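Local coordinates for protein glutamate--tRNA ligase (Methanothermobacter thermautotrophicus, PDB 3AII) that catalyses the ATP-dependent attachment of glutamate to tRNA, as an archaeal non-discriminating glutamyl-tRNA synthetase of class I, at residues 97-102 with 118-123; 173-178 with 274-279; 259-264 with 269-274; 281-286 with 310-315. All coordinates share one frame; numbering follows the deposited sequence.

Interaction 1: residues 97-102 with 118-123; sequences VVLRFA and ILNHEY
Leu99 reaches from strand 98-101 onto Asn120 and Tyr123 of helix 111-126, and each of its outer carbons has a definable neighbour. Its CB lies 3.6 Å from Asn120 OD1. From there CG, placed opposite the carbonyl carbon by a chi1 of -57°, directs the fork at the helix. CD2 returns to the same amide, 3.6 Å from Asn120 OD1, whereas CD1 reaches the helix backbone near Asn120 O and packs 3.9 Å from Tyr123 CB. The segment axes approach to 8.1 Å at 159°, the nearly antiparallel course expected of a strand and the next helix in a beta-alpha-beta unit, here the opening one of the class I Rossmann-type catalytic domain; strand 130-135 completes it. Cutting Leu99 back to an alanine would probably leave a gap beside Tyr123 CB and give the Asn120 amide oxygen less apolar cover. That amide is otherwise well held. Its ND2 donates to the backbone oxygens of Ala116 and Leu291, and its OD1 accepts from a bridging water at 2.7 Å. The same water accepts from Arg100 N at 3.1 Å, thereby joining strand and helix. Arg100 O comes within 3.4 Å of Asn120 CG, a carbonyl-to-carbonyl approach without a proton between the two oxygens, while the guanidinium of Arg100 turns to the other side of the strand, where it pairs with Asp282.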
loop_
_atom_site.group_PDB
_atom_site.type_symbol
_atom_site.label_atom_id
_atom_site.label_comp_id
_atom_site.label_asym_id
_atom_site.label_seq_id
_atom_site.Cartn_x
_atom_site.Cartn_y
_atom_site.Cartn_z
ATOM N N VAL A 97 23.576 11.195 8.177
ATOM C CA VAL A 97 22.878 10.550 7.070
ATOM C C VAL A 97 21.504 11.205 6.908
ATOM O O VAL A 97 20.796 11.395 7.897
ATOM C CB VAL A 97 22.711 9.035 7.336
ATOM C CG1 VAL A 97 21.720 8.404 6.372
ATOM C CG2 VAL A 97 24.074 8.330 7.275
ATOM N N VAL A 98 21.142 11.549 5.669
ATOM C CA VAL A 98 19.832 12.155 5.375
ATOM C C VAL A 98 19.194 11.428 4.199
ATOM O O VAL A 98 19.778 11.374 3.108
ATOM C CB VAL A 98 19.981 13.644 5.023
ATOM C CG1 VAL A 98 18.593 14.286 4.781
ATOM C CG2 VAL A 98 20.744 14.375 6.114
ATOM N N LEU A 99 18.012 10.867 4.430
ATOM C CA LEU A 99 17.296 10.098 3.424
ATOM C C LEU A 99 15.959 10.766 3.166
ATOM O O LEU A 99 15.546 11.643 3.925
ATOM C CB LEU A 99 17.092 8.673 3.927
ATOM C CG LEU A 99 18.400 7.958 4.289
ATOM C CD1 LEU A 99 18.337 7.429 5.720
ATOM C CD2 LEU A 99 18.678 6.840 3.305
ATOM N N ARG A 100 15.284 10.384 2.092
ATOM C CA ARG A 100 13.954 10.933 1.858
ATOM C C ARG A 100 13.001 9.861 1.357
ATOM O O ARG A 100 13.423 8.812 0.832
ATOM C CB ARG A 100 14.005 12.127 0.885
ATOM C CG ARG A 100 13.958 11.756 -0.614
ATOM C CD ARG A 100 15.150 10.970 -1.099
ATOM N NE ARG A 100 15.509 11.367 -2.470
ATOM C CZ ARG A 100 15.131 10.717 -3.569
ATOM N NH1 ARG A 100 14.380 9.617 -3.495
ATOM N NH2 ARG A 100 15.508 11.176 -4.758
ATOM N N PHE A 101 11.709 10.103 1.570
ATOM C CA PHE A 101 10.652 9.273 0.999
ATOM C C PHE A 101 9.849 10.268 0.183
ATOM O O PHE A 101 9.406 11.280 0.724
ATOM C CB PHE A 101 9.766 8.651 2.087
ATOM C CG PHE A 101 8.518 8.005 1.548
ATOM C CD1 PHE A 101 8.598 7.007 0.585
ATOM C CD2 PHE A 101 7.269 8.405 1.985
ATOM C CE1 PHE A 101 7.444 6.417 0.069
ATOM C CE2 PHE A 101 6.110 7.836 1.481
ATOM C CZ PHE A 101 6.194 6.843 0.515
ATOM N N ALA A 102 9.692 10.009 -1.111
ATOM C CA ALA A 102 9.202 11.058 -2.023
ATOM C C ALA A 102 8.067 10.586 -2.926
ATOM O O ALA A 102 8.267 10.382 -4.132
ATOM C CB ALA A 102 10.359 11.600 -2.871
ATOM N N ILE A 118 9.492 2.205 4.456
ATOM C CA ILE A 118 10.072 1.384 5.515
ATOM C C ILE A 118 11.601 1.345 5.434
ATOM O O ILE A 118 12.284 1.546 6.433
ATOM C CB ILE A 118 9.488 -0.037 5.481
ATOM C CG1 ILE A 118 8.022 -0.007 5.926
ATOM C CG2 ILE A 118 10.296 -0.972 6.389
ATOM C CD1 ILE A 118 7.216 -1.154 5.418
ATOM N N LEU A 119 12.141 1.101 4.244
ATOM C CA LEU A 119 13.586 0.986 4.113
ATOM C C LEU A 119 14.277 2.295 4.484
ATOM O O LEU A 119 15.258 2.309 5.222
ATOM C CB LEU A 119 13.974 0.537 2.698
ATOM C CG LEU A 119 13.543 -0.891 2.375
ATOM C CD1 LEU A 119 13.791 -1.219 0.909
ATOM C CD2 LEU A 119 14.268 -1.865 3.291
ATOM N N ASN A 120 13.750 3.406 3.989
ATOM C CA ASN A 120 14.357 4.686 4.299
ATOM C C ASN A 120 14.247 5.025 5.770
ATOM O O ASN A 120 15.181 5.565 6.373
ATOM C CB ASN A 120 13.756 5.783 3.426
ATOM C CG ASN A 120 14.353 5.789 2.047
ATOM O OD1 ASN A 120 15.469 6.266 1.850
ATOM N ND2 ASN A 120 13.629 5.242 1.083
ATOM N N HIS A 121 13.107 4.687 6.357
ATOM C CA HIS A 121 12.924 4.880 7.788
ATOM C C HIS A 121 13.885 3.995 8.593
ATOM O O HIS A 121 14.541 4.468 9.515
ATOM C CB HIS A 121 11.476 4.622 8.171
ATOM C CG HIS A 121 11.236 4.610 9.646
ATOM N ND1 HIS A 121 11.503 5.693 10.455
ATOM C CD2 HIS A 121 10.750 3.641 10.459
ATOM C CE1 HIS A 121 11.189 5.394 11.705
ATOM N NE2 HIS A 121 10.732 4.154 11.734
ATOM N N GLU A 122 13.991 2.722 8.217
ATOM C CA GLU A 122 14.936 1.815 8.877
ATOM C C GLU A 122 16.400 2.263 8.788
ATOM O O GLU A 122 17.150 2.109 9.747
ATOM C CB GLU A 122 14.791 0.381 8.347
ATOM C CG GLU A 122 13.460 -0.296 8.668
ATOM C CD GLU A 122 13.314 -0.667 10.141
ATOM O OE1 GLU A 122 14.336 -0.831 10.841
ATOM O OE2 GLU A 122 12.161 -0.797 10.600
ATOM N N TYR A 123 16.821 2.807 7.647
ATOM C CA TYR A 123 18.188 3.311 7.548
ATOM C C TYR A 123 18.398 4.575 8.369
ATOM O O TYR A 123 19.466 4.780 8.933
ATOM C CB TYR A 123 18.617 3.527 6.097
ATOM C CG TYR A 123 19.154 2.271 5.466
ATOM C CD1 TYR A 123 18.419 1.575 4.520
ATOM C CD2 TYR A 123 20.392 1.762 5.844
ATOM C CE1 TYR A 123 18.908 0.409 3.951
ATOM C CE2 TYR A 123 20.887 0.601 5.284
ATOM C CZ TYR A 123 20.144 -0.067 4.338
ATOM O OH TYR A 123 20.642 -1.221 3.782
HETATM O O HOH W 1 16.489 8.171 0.293
#

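Interaction 2: residues 173-178 with 274-279; sequences ETYYEY and MNFSVA
Tyr175 and Phe276 meet where segments 173-178 and 274-279, of helices 172-184 and 274-284, cross almost perpendicularly, their axes at 96° and 10.6 Å apart. One helix leads into the antiparallel sheet that follows and the other leads out of it, a topology consistent with the insertion that splits the class I catalytic fold in glutamyl and glutaminyl synthetases. The two aromatic groups do not stack. Phe276, its CG swung opposite the backbone N (chi1 -179°), sends its ring edge-first into the neighbouring helix, and CE2 arrives 3.5 Å from Tyr175 O, close to the plane of the ring. The same edge meets Tyr175 CB at 4.0 Å. One atom further round, CZ is 3.9 Å from Tyr178 C, so the ring rim spans about one turn of backbone. Tyr175 O is not left to this aromatic edge alone, since Thr179 OG1 also bonds to it. Met254 of strand 252-256 packs on both Tyr175 and Phe276. Tyr175 itself bends from its own helix toward Ser277, while its hydroxyl goes on to Asp281, a bond that fixes the far end of the ring. Across one face of that ring lies the Ser277 methylene in a CH-pi contact: CB stands 4.1 Å from the Tyr175 ring centroid, 28° off its normal, with Tyr175 CE1 its closest ring atom at 3.6 Å.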
loop_
_atom_site.group_PDB
_atom_site.type_symbol
_atom_site.label_atom_id
_atom_site.label_comp_id
_atom_site.label_asym_id
_atom_site.label_seq_id
_atom_site.Cartn_x
_atom_site.Cartn_y
_atom_site.Cartn_z
ATOM N N GLU A 173 9.532 28.862 -7.226
ATOM C CA GLU A 173 10.531 29.905 -7.435
ATOM C C GLU A 173 11.944 29.378 -7.240
ATOM O O GLU A 173 12.900 29.904 -7.806
ATOM C CB GLU A 173 10.263 31.121 -6.543
ATOM C CG GLU A 173 8.916 31.759 -6.824
ATOM C CD GLU A 173 8.871 32.435 -8.188
ATOM O OE1 GLU A 173 9.955 32.754 -8.737
ATOM O OE2 GLU A 173 7.749 32.652 -8.702
ATOM N N THR A 174 12.062 28.325 -6.435
ATOM C CA THR A 174 13.356 27.691 -6.245
ATOM C C THR A 174 13.781 27.001 -7.542
ATOM O O THR A 174 14.929 27.133 -7.992
ATOM C CB THR A 174 13.300 26.680 -5.084
ATOM O OG1 THR A 174 13.049 27.389 -3.857
ATOM C CG2 THR A 174 14.601 25.908 -4.966
ATOM N N TYR A 175 12.855 26.260 -8.152
ATOM C CA TYR A 175 13.186 25.610 -9.420
ATOM C C TYR A 175 13.502 26.642 -10.495
ATOM O O TYR A 175 14.343 26.399 -11.347
ATOM C CB TYR A 175 12.068 24.668 -9.879
ATOM C CG TYR A 175 11.655 23.695 -8.807
ATOM C CD1 TYR A 175 12.604 22.889 -8.174
ATOM C CD2 TYR A 175 10.329 23.555 -8.449
ATOM C CE1 TYR A 175 12.230 22.001 -7.188
ATOM C CE2 TYR A 175 9.944 22.673 -7.468
ATOM C CZ TYR A 175 10.900 21.905 -6.841
ATOM O OH TYR A 175 10.513 21.035 -5.855
ATOM N N TYR A 176 12.804 27.775 -10.474
ATOM C CA TYR A 176 13.078 28.831 -11.461
ATOM C C TYR A 176 14.452 29.451 -11.222
ATOM O O TYR A 176 15.206 29.687 -12.162
ATOM C CB TYR A 176 11.991 29.912 -11.399
ATOM C CG TYR A 176 10.584 29.437 -11.715
ATOM C CD1 TYR A 176 10.349 28.269 -12.439
ATOM C CD2 TYR A 176 9.485 30.176 -11.297
ATOM C CE1 TYR A 176 9.061 27.845 -12.707
ATOM C CE2 TYR A 176 8.192 29.763 -11.555
ATOM C CZ TYR A 176 7.981 28.603 -12.273
ATOM O OH TYR A 176 6.684 28.227 -12.541
ATOM N N GLU A 177 14.769 29.707 -9.956
ATOM C CA GLU A 177 16.071 30.246 -9.559
ATOM C C GLU A 177 17.195 29.352 -10.062
ATOM O O GLU A 177 18.190 29.827 -10.656
ATOM C CB GLU A 177 16.152 30.353 -8.030
ATOM C CG GLU A 177 17.483 30.893 -7.514
ATOM C CD GLU A 177 17.623 30.743 -6.005
ATOM O OE1 GLU A 177 16.589 30.552 -5.326
ATOM O OE2 GLU A 177 18.765 30.810 -5.497
ATOM N N TYR A 178 17.051 28.052 -9.835
ATOM C CA TYR A 178 18.103 27.133 -10.241
ATOM C C TYR A 178 18.107 26.839 -11.734
ATOM O O TYR A 178 19.122 26.438 -12.263
ATOM C CB TYR A 178 18.150 25.875 -9.353
ATOM C CG TYR A 178 18.775 26.248 -8.036
ATOM C CD1 TYR A 178 20.153 26.282 -7.898
ATOM C CD2 TYR A 178 17.995 26.675 -6.971
ATOM C CE1 TYR A 178 20.742 26.682 -6.714
ATOM C CE2 TYR A 178 18.586 27.093 -5.777
ATOM C CZ TYR A 178 19.963 27.085 -5.670
ATOM O OH TYR A 178 20.563 27.485 -4.496
ATOM N N MET A 274 10.573 15.725 -13.312
ATOM C CA MET A 274 11.005 15.010 -12.120
ATOM C C MET A 274 12.529 15.007 -11.909
ATOM O O MET A 274 13.012 15.285 -10.805
ATOM C CB MET A 274 10.442 13.583 -12.139
ATOM C CG MET A 274 10.184 13.011 -10.759
ATOM S SD MET A 274 11.047 11.455 -10.548
ATOM C CE MET A 274 12.609 11.930 -11.258
ATOM N N ASN A 275 13.294 14.692 -12.945
ATOM C CA ASN A 275 14.733 14.592 -12.750
ATOM C C ASN A 275 15.409 15.902 -12.354
ATOM O O ASN A 275 16.442 15.887 -11.691
ATOM C CB ASN A 275 15.411 13.950 -13.964
ATOM C CG ASN A 275 15.184 12.454 -14.006
ATOM O OD1 ASN A 275 14.651 11.906 -14.977
ATOM N ND2 ASN A 275 15.560 11.787 -12.932
ATOM N N PHE A 276 14.826 17.031 -12.760
ATOM C CA PHE A 276 15.339 18.328 -12.360
ATOM C C PHE A 276 14.953 18.646 -10.914
ATOM O O PHE A 276 15.807 18.999 -10.095
ATOM C CB PHE A 276 14.842 19.454 -13.292
ATOM C CG PHE A 276 15.383 20.832 -12.919
ATOM C CD1 PHE A 276 16.707 21.170 -13.155
ATOM C CD2 PHE A 276 14.558 21.767 -12.305
ATOM C CE1 PHE A 276 17.196 22.431 -12.791
ATOM C CE2 PHE A 276 15.028 23.007 -11.919
ATOM C CZ PHE A 276 16.354 23.362 -12.191
ATOM N N SER A 277 13.664 18.575 -10.603
ATOM C CA SER A 277 13.225 18.941 -9.259
ATOM C C SER A 277 13.803 18.006 -8.200
ATOM O O SER A 277 14.149 18.461 -7.113
ATOM C CB SER A 277 11.702 18.977 -9.160
ATOM O OG SER A 277 11.157 17.692 -9.446
ATOM N N VAL A 278 13.951 16.725 -8.535
ATOM C CA VAL A 278 14.511 15.753 -7.583
ATOM C C VAL A 278 15.973 16.107 -7.261
ATOM O O VAL A 278 16.380 16.158 -6.094
ATOM C CB VAL A 278 14.384 14.302 -8.105
ATOM C CG1 VAL A 278 15.267 13.347 -7.310
ATOM C CG2 VAL A 278 12.941 13.853 -8.053
ATOM N N ALA A 279 16.767 16.358 -8.295
ATOM C CA ALA A 279 18.173 16.704 -8.093
ATOM C C ALA A 279 18.326 17.990 -7.303
ATOM O O ALA A 279 19.120 18.063 -6.368
ATOM C CB ALA A 279 18.892 16.831 -9.437
#

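Interaction 3: residues 259-264 with 269-274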
loop_
_atom_site.group_PDB
_atom_site.type_symbol
_atom_site.label_atom_id
_atom_site.label_comp_id
_atom_site.label_asym_id
_atom_site.label_seq_id
_atom_site.Cartn_x
_atom_site.Cartn_y
_atom_site.Cartn_z
ATOM N N ALA A 259 -2.804 24.248 -16.893
ATOM C CA ALA A 259 -3.788 23.483 -16.142
ATOM C C ALA A 259 -3.853 23.998 -14.715
ATOM O O ALA A 259 -2.854 24.445 -14.168
ATOM C CB ALA A 259 -3.433 21.993 -16.152
ATOM N N GLU A 260 -5.034 23.933 -14.116
ATOM C CA GLU A 260 -5.195 24.310 -12.726
ATOM C C GLU A 260 -4.569 23.258 -11.819
ATOM O O GLU A 260 -4.886 22.072 -11.913
ATOM C CB GLU A 260 -6.677 24.462 -12.393
ATOM C CG GLU A 260 -6.971 24.622 -10.913
ATOM C CD GLU A 260 -8.456 24.614 -10.616
ATOM O OE1 GLU A 260 -9.242 25.000 -11.507
ATOM O OE2 GLU A 260 -8.837 24.221 -9.493
ATOM N N HIS A 261 -3.673 23.700 -10.946
ATOM C CA HIS A 261 -3.112 22.841 -9.914
ATOM C C HIS A 261 -4.023 22.946 -8.699
ATOM O O HIS A 261 -4.473 24.039 -8.367
ATOM C CB HIS A 261 -1.708 23.331 -9.554
ATOM C CG HIS A 261 -0.905 22.356 -8.746
ATOM N ND1 HIS A 261 -1.123 22.143 -7.403
ATOM C CD2 HIS A 261 0.138 21.562 -9.089
ATOM C CE1 HIS A 261 -0.265 21.242 -6.957
ATOM N NE2 HIS A 261 0.519 20.879 -7.958
ATOM N N PRO A 262 -4.284 21.824 -8.025
ATOM C CA PRO A 262 -5.231 21.866 -6.904
ATOM C C PRO A 262 -4.742 22.672 -5.703
ATOM O O PRO A 262 -5.569 23.183 -4.948
ATOM C CB PRO A 262 -5.416 20.387 -6.544
ATOM C CG PRO A 262 -5.110 19.663 -7.804
ATOM C CD PRO A 262 -3.990 20.442 -8.432
ATOM N N ARG A 263 -3.430 22.785 -5.526
ATOM C CA ARG A 263 -2.876 23.657 -4.485
ATOM C C ARG A 263 -2.665 25.096 -4.926
ATOM O O ARG A 263 -3.114 26.033 -4.267
ATOM C CB ARG A 263 -1.540 23.114 -3.960
ATOM C CG ARG A 263 -1.672 22.125 -2.834
ATOM C CD ARG A 263 -0.317 21.719 -2.265
ATOM N NE ARG A 263 0.029 22.434 -1.036
ATOM C CZ ARG A 263 0.947 23.393 -0.941
ATOM N NH1 ARG A 263 1.647 23.783 -2.003
ATOM N NH2 ARG A 263 1.177 23.956 0.241
ATOM N N THR A 264 -1.953 25.273 -6.030
ATOM C CA THR A 264 -1.506 26.592 -6.449
ATOM C C THR A 264 -2.391 27.215 -7.530
ATOM O O THR A 264 -2.103 28.301 -8.019
ATOM C CB THR A 264 -0.056 26.544 -6.957
ATOM O OG1 THR A 264 0.025 25.642 -8.067
ATOM C CG2 THR A 264 0.875 26.053 -5.854
ATOM N N ARG A 269 2.489 28.191 -14.829
ATOM C CA ARG A 269 2.340 27.374 -16.026
ATOM C C ARG A 269 3.657 26.720 -16.411
ATOM O O ARG A 269 3.696 25.879 -17.295
ATOM C CB ARG A 269 1.819 28.206 -17.196
ATOM C CG ARG A 269 2.847 29.150 -17.777
ATOM C CD ARG A 269 2.321 29.815 -19.044
ATOM N NE ARG A 269 1.158 30.660 -18.773
ATOM C CZ ARG A 269 0.495 31.327 -19.710
ATOM N NH1 ARG A 269 0.877 31.237 -20.978
ATOM N NH2 ARG A 269 -0.549 32.078 -19.384
ATOM N N VAL A 270 4.750 27.104 -15.760
ATOM C CA VAL A 270 6.031 26.494 -16.108
ATOM C C VAL A 270 6.404 25.531 -14.984
ATOM O O VAL A 270 6.550 25.954 -13.831
ATOM C CB VAL A 270 7.145 27.544 -16.308
ATOM C CG1 VAL A 270 8.441 26.850 -16.705
ATOM C CG2 VAL A 270 6.753 28.566 -17.388
ATOM N N TYR A 271 6.537 24.246 -15.321
ATOM C CA TYR A 271 6.706 23.189 -14.312
ATOM C C TYR A 271 7.978 22.382 -14.535
ATOM O O TYR A 271 8.353 22.106 -15.678
ATOM C CB TYR A 271 5.519 22.224 -14.365
ATOM C CG TYR A 271 4.284 22.774 -13.705
ATOM C CD1 TYR A 271 3.380 23.559 -14.412
ATOM C CD2 TYR A 271 4.044 22.531 -12.363
ATOM C CE1 TYR A 271 2.244 24.060 -13.786
ATOM C CE2 TYR A 271 2.931 23.024 -11.743
ATOM C CZ TYR A 271 2.041 23.792 -12.454
ATOM O OH TYR A 271 0.929 24.262 -11.798
ATOM N N PRO A 272 8.639 21.976 -13.441
ATOM C CA PRO A 272 9.836 21.147 -13.578
ATOM C C PRO A 272 9.474 19.701 -13.872
ATOM O O PRO A 272 8.420 19.189 -13.441
ATOM C CB PRO A 272 10.487 21.245 -12.191
ATOM C CG PRO A 272 9.319 21.394 -11.273
ATOM C CD PRO A 272 8.370 22.321 -12.037
ATOM N N MET A 273 10.351 19.049 -14.624
ATOM C CA MET A 273 10.297 17.606 -14.779
ATOM C C MET A 273 10.992 16.958 -13.599
ATOM O O MET A 273 11.868 17.570 -12.956
ATOM C CB MET A 273 10.961 17.173 -16.084
ATOM C CG MET A 273 10.288 17.734 -17.316
ATOM S SD MET A 273 8.585 17.171 -17.429
ATOM C CE MET A 273 8.805 15.473 -17.947
ATOM N N MET A 274 10.573 15.725 -13.312
ATOM C CA MET A 274 11.005 15.010 -12.120
ATOM C C MET A 274 12.529 15.007 -11.909
ATOM O O MET A 274 13.012 15.285 -10.805
ATOM C CB MET A 274 10.442 13.583 -12.139
ATOM C CG MET A 274 10.184 13.011 -10.759
ATOM S SD MET A 274 11.047 11.455 -10.548
ATOM C CE MET A 274 12.609 11.930 -11.258
HETATM O O HOH W 2 -0.356 26.798 -10.523
HETATM O O HOH W 3 2.209 24.346 -8.831
#
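The rings of His261 and Tyr271 approach obliquely. One face of the imidazole carries a water displaced toward the rim. At the edge, nearly in the ring plane, Arg263 N donates to His261 ND1 over 3.0 Å with an N-H...N angle of 151°. His261 NE2 donates in turn to the backbone oxygen of Asp137, so both ring nitrogens are engaged and the rotation of the ring is fixed; the pattern suggests a neutral imidazole with its proton on NE2. Tyr271 offers its far end: OH lies 3.6 Å from His261 CB, and CE2 sits 4.1 Å from His261 CD2. A leucine in place of His261 would probably leave Arg263 N and Asp137 O without these partners and set the turn free to shift. Thr264 OG1 is too far from Tyr271 OH for a direct bond, at 4.1 Å, and two waters span the interval. Each is 2.7 Å from Thr264 OG1; one lies 3.1 Å and the other 3.2 Å from Tyr271 OH. The phenol thus reaches from strand 270-272 into the folded connection that precedes it. Backbone bonds, such as Tyr271 with Arg255, join this outermost strand to 252-256, making the whole a beta-hairpin with a long, water-bridged loop.

Interaction 4: residues 281-286 with 310-315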
loop_
_atom_site.group_PDB
_atom_site.type_symbol
_atom_site.label_atom_id
_atom_site.label_comp_id
_atom_site.label_asym_id
_atom_site.label_seq_id
_atom_site.Cartn_x
_atom_site.Cartn_y
_atom_site.Cartn_z
ATOM N N ASP A 281 16.194 19.384 -5.238
ATOM C CA ASP A 281 15.714 19.212 -3.868
ATOM C C ASP A 281 16.608 18.286 -3.057
ATOM O O ASP A 281 16.865 18.556 -1.884
ATOM C CB ASP A 281 14.274 18.736 -3.859
ATOM C CG ASP A 281 13.311 19.840 -4.257
ATOM O OD1 ASP A 281 13.748 21.014 -4.339
ATOM O OD2 ASP A 281 12.133 19.520 -4.499
ATOM N N ASP A 282 17.107 17.221 -3.673
ATOM C CA ASP A 282 18.042 16.351 -2.954
ATOM C C ASP A 282 19.253 17.168 -2.512
ATOM O O ASP A 282 19.740 17.022 -1.390
ATOM C CB ASP A 282 18.482 15.159 -3.817
ATOM C CG ASP A 282 17.460 14.035 -3.844
ATOM O OD1 ASP A 282 16.517 14.041 -3.022
ATOM O OD2 ASP A 282 17.602 13.128 -4.691
ATOM N N HIS A 283 19.748 18.040 -3.384
ATOM C CA HIS A 283 20.919 18.826 -3.015
ATOM C C HIS A 283 20.590 19.839 -1.943
ATOM O O HIS A 283 21.283 19.933 -0.936
ATOM C CB HIS A 283 21.516 19.566 -4.209
ATOM C CG HIS A 283 22.587 20.535 -3.823
ATOM N ND1 HIS A 283 23.857 20.135 -3.471
ATOM C CD2 HIS A 283 22.566 21.883 -3.698
ATOM C CE1 HIS A 283 24.579 21.198 -3.156
ATOM N NE2 HIS A 283 23.822 22.272 -3.298
ATOM N N LEU A 284 19.531 20.615 -2.152
ATOM C CA LEU A 284 19.266 21.716 -1.223
ATOM C C LEU A 284 18.838 21.245 0.158
ATOM O O LEU A 284 19.111 21.933 1.158
ATOM C CB LEU A 284 18.238 22.708 -1.787
ATOM C CG LEU A 284 18.676 23.509 -3.013
ATOM C CD1 LEU A 284 17.474 24.289 -3.568
ATOM C CD2 LEU A 284 19.825 24.450 -2.667
ATOM N N LEU A 285 18.179 20.092 0.221
ATOM C CA LEU A 285 17.710 19.549 1.493
ATOM C C LEU A 285 18.788 18.734 2.173
ATOM O O LEU A 285 18.578 18.237 3.274
ATOM C CB LEU A 285 16.472 18.675 1.278
ATOM C CG LEU A 285 15.298 19.482 0.722
ATOM C CD1 LEU A 285 14.169 18.544 0.315
ATOM C CD2 LEU A 285 14.810 20.496 1.748
ATOM N N GLY A 286 19.929 18.585 1.509
ATOM C CA GLY A 286 21.035 17.816 2.072
ATOM C C GLY A 286 20.910 16.295 2.099
ATOM O O GLY A 286 21.536 15.641 2.940
ATOM N N LEU A 310 26.132 22.258 -12.013
ATOM C CA LEU A 310 25.949 23.193 -10.905
ATOM C C LEU A 310 27.106 23.153 -9.895
ATOM O O LEU A 310 27.155 23.957 -8.955
ATOM C CB LEU A 310 24.601 22.934 -10.229
ATOM C CG LEU A 310 23.390 23.340 -11.087
ATOM C CD1 LEU A 310 22.089 22.714 -10.559
ATOM C CD2 LEU A 310 23.266 24.857 -11.183
ATOM N N GLY A 311 28.031 22.223 -10.094
ATOM C CA GLY A 311 29.180 22.085 -9.209
ATOM C C GLY A 311 28.819 21.464 -7.871
ATOM O O GLY A 311 29.345 21.849 -6.827
ATOM N N TRP A 312 27.911 20.496 -7.907
ATOM C CA TRP A 312 27.415 19.840 -6.702
ATOM C C TRP A 312 27.852 18.386 -6.653
ATOM O O TRP A 312 27.884 17.698 -7.674
ATOM C CB TRP A 312 25.887 19.852 -6.698
ATOM C CG TRP A 312 25.233 21.201 -6.597
ATOM C CD1 TRP A 312 25.805 22.394 -6.242
ATOM C CD2 TRP A 312 23.850 21.471 -6.822
ATOM N NE1 TRP A 312 24.852 23.390 -6.241
ATOM C CE2 TRP A 312 23.647 22.847 -6.600
ATOM C CE3 TRP A 312 22.759 20.676 -7.186
ATOM C CZ2 TRP A 312 22.398 23.443 -6.732
ATOM C CZ3 TRP A 312 21.526 21.269 -7.326
ATOM C CH2 TRP A 312 21.356 22.642 -7.100
ATOM N N GLU A 313 28.167 17.901 -5.461
ATOM C CA GLU A 313 28.456 16.484 -5.299
ATOM C C GLU A 313 27.153 15.719 -5.130
ATOM O O GLU A 313 26.348 16.044 -4.258
ATOM C CB GLU A 313 29.350 16.259 -4.083
ATOM C CG GLU A 313 29.792 14.820 -3.904
ATOM C CD GLU A 313 30.753 14.654 -2.749
ATOM O OE1 GLU A 313 30.967 15.640 -2.010
ATOM O OE2 GLU A 313 31.294 13.541 -2.579
ATOM N N PRO A 314 26.950 14.681 -5.949
ATOM C CA PRO A 314 25.702 13.919 -5.884
ATOM C C PRO A 314 25.644 13.072 -4.620
ATOM O O PRO A 314 26.680 12.752 -4.033
ATOM C CB PRO A 314 25.764 13.009 -7.118
ATOM C CG PRO A 314 27.104 13.270 -7.771
ATOM C CD PRO A 314 27.948 14.042 -6.820
ATOM N N PRO A 315 24.434 12.699 -4.199
ATOM C CA PRO A 315 24.296 11.755 -3.081
ATOM C C PRO A 315 24.673 10.338 -3.506
ATOM O O PRO A 315 24.732 10.043 -4.701
ATOM C CB PRO A 315 22.801 11.822 -2.762
ATOM C CG PRO A 315 22.156 12.194 -4.068
ATOM C CD PRO A 315 23.134 13.084 -4.782
HETATM O O HOH W 4 24.102 17.028 -3.448
#
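His283 lies flat over the indole of Trp312, its ring centroid 3.4 Å from that of the five-membered ring and the planes only 8° apart. The closest pair is His283 CD2 with Trp312 CE2 at 3.2 Å, and His283 CB extends the overlap onto the six-membered ring, 3.4 Å from Trp312 CE3. A chi1 of 171° swings the imidazole away from its backbone N and out over the indole. NE2 and Trp312 NE1 come within 3.3 Å because they are stacked; the angle rules out a hydrogen bond. The indole is sandwiched, for Leu310 CB covers the opposite face. Both partners sit at helix C-termini closed by Schellman motifs, Gly286 after helix 274-284 and Gly311 after helix 299-310, each glycine with a phi of 74°. The stack thus ties two helix ends together at the protein surface. At the edge of the imidazole, in its plane, a water sits 3.1 Å from His283 ND1 and donates to Glu313 O at 2.6 Å.

How the interactions relate
Helix 274-284 links three contacts. It follows strand 270-272 of interaction 3, which shares Met274 with interaction 2, and ends in interaction 4. Tyr175 OH probably hydrogen-bonds to Asp281 OD2 at 2.6 Å, connecting interactions 2 and 4, and Tyr178 CE1 packs 3.6 Å from Trp312 CZ2. Tyr176 OH probably bonds to Val270 O at 2.6 Å, tying 2 to 3. Interaction 1 joins through the salt bridge of Arg100 NH2 with Asp282 OD2, 2.9 Å long. Its segments flank the predicted 'HIGH' region, Pro103 to His113, the ATP-binding signature of class I synthetases, and a bound calcium ion lies about 9 Å from the Leu99 side chain. Interaction 3 lies farthest from interaction 1, their centres about 26 Å apart.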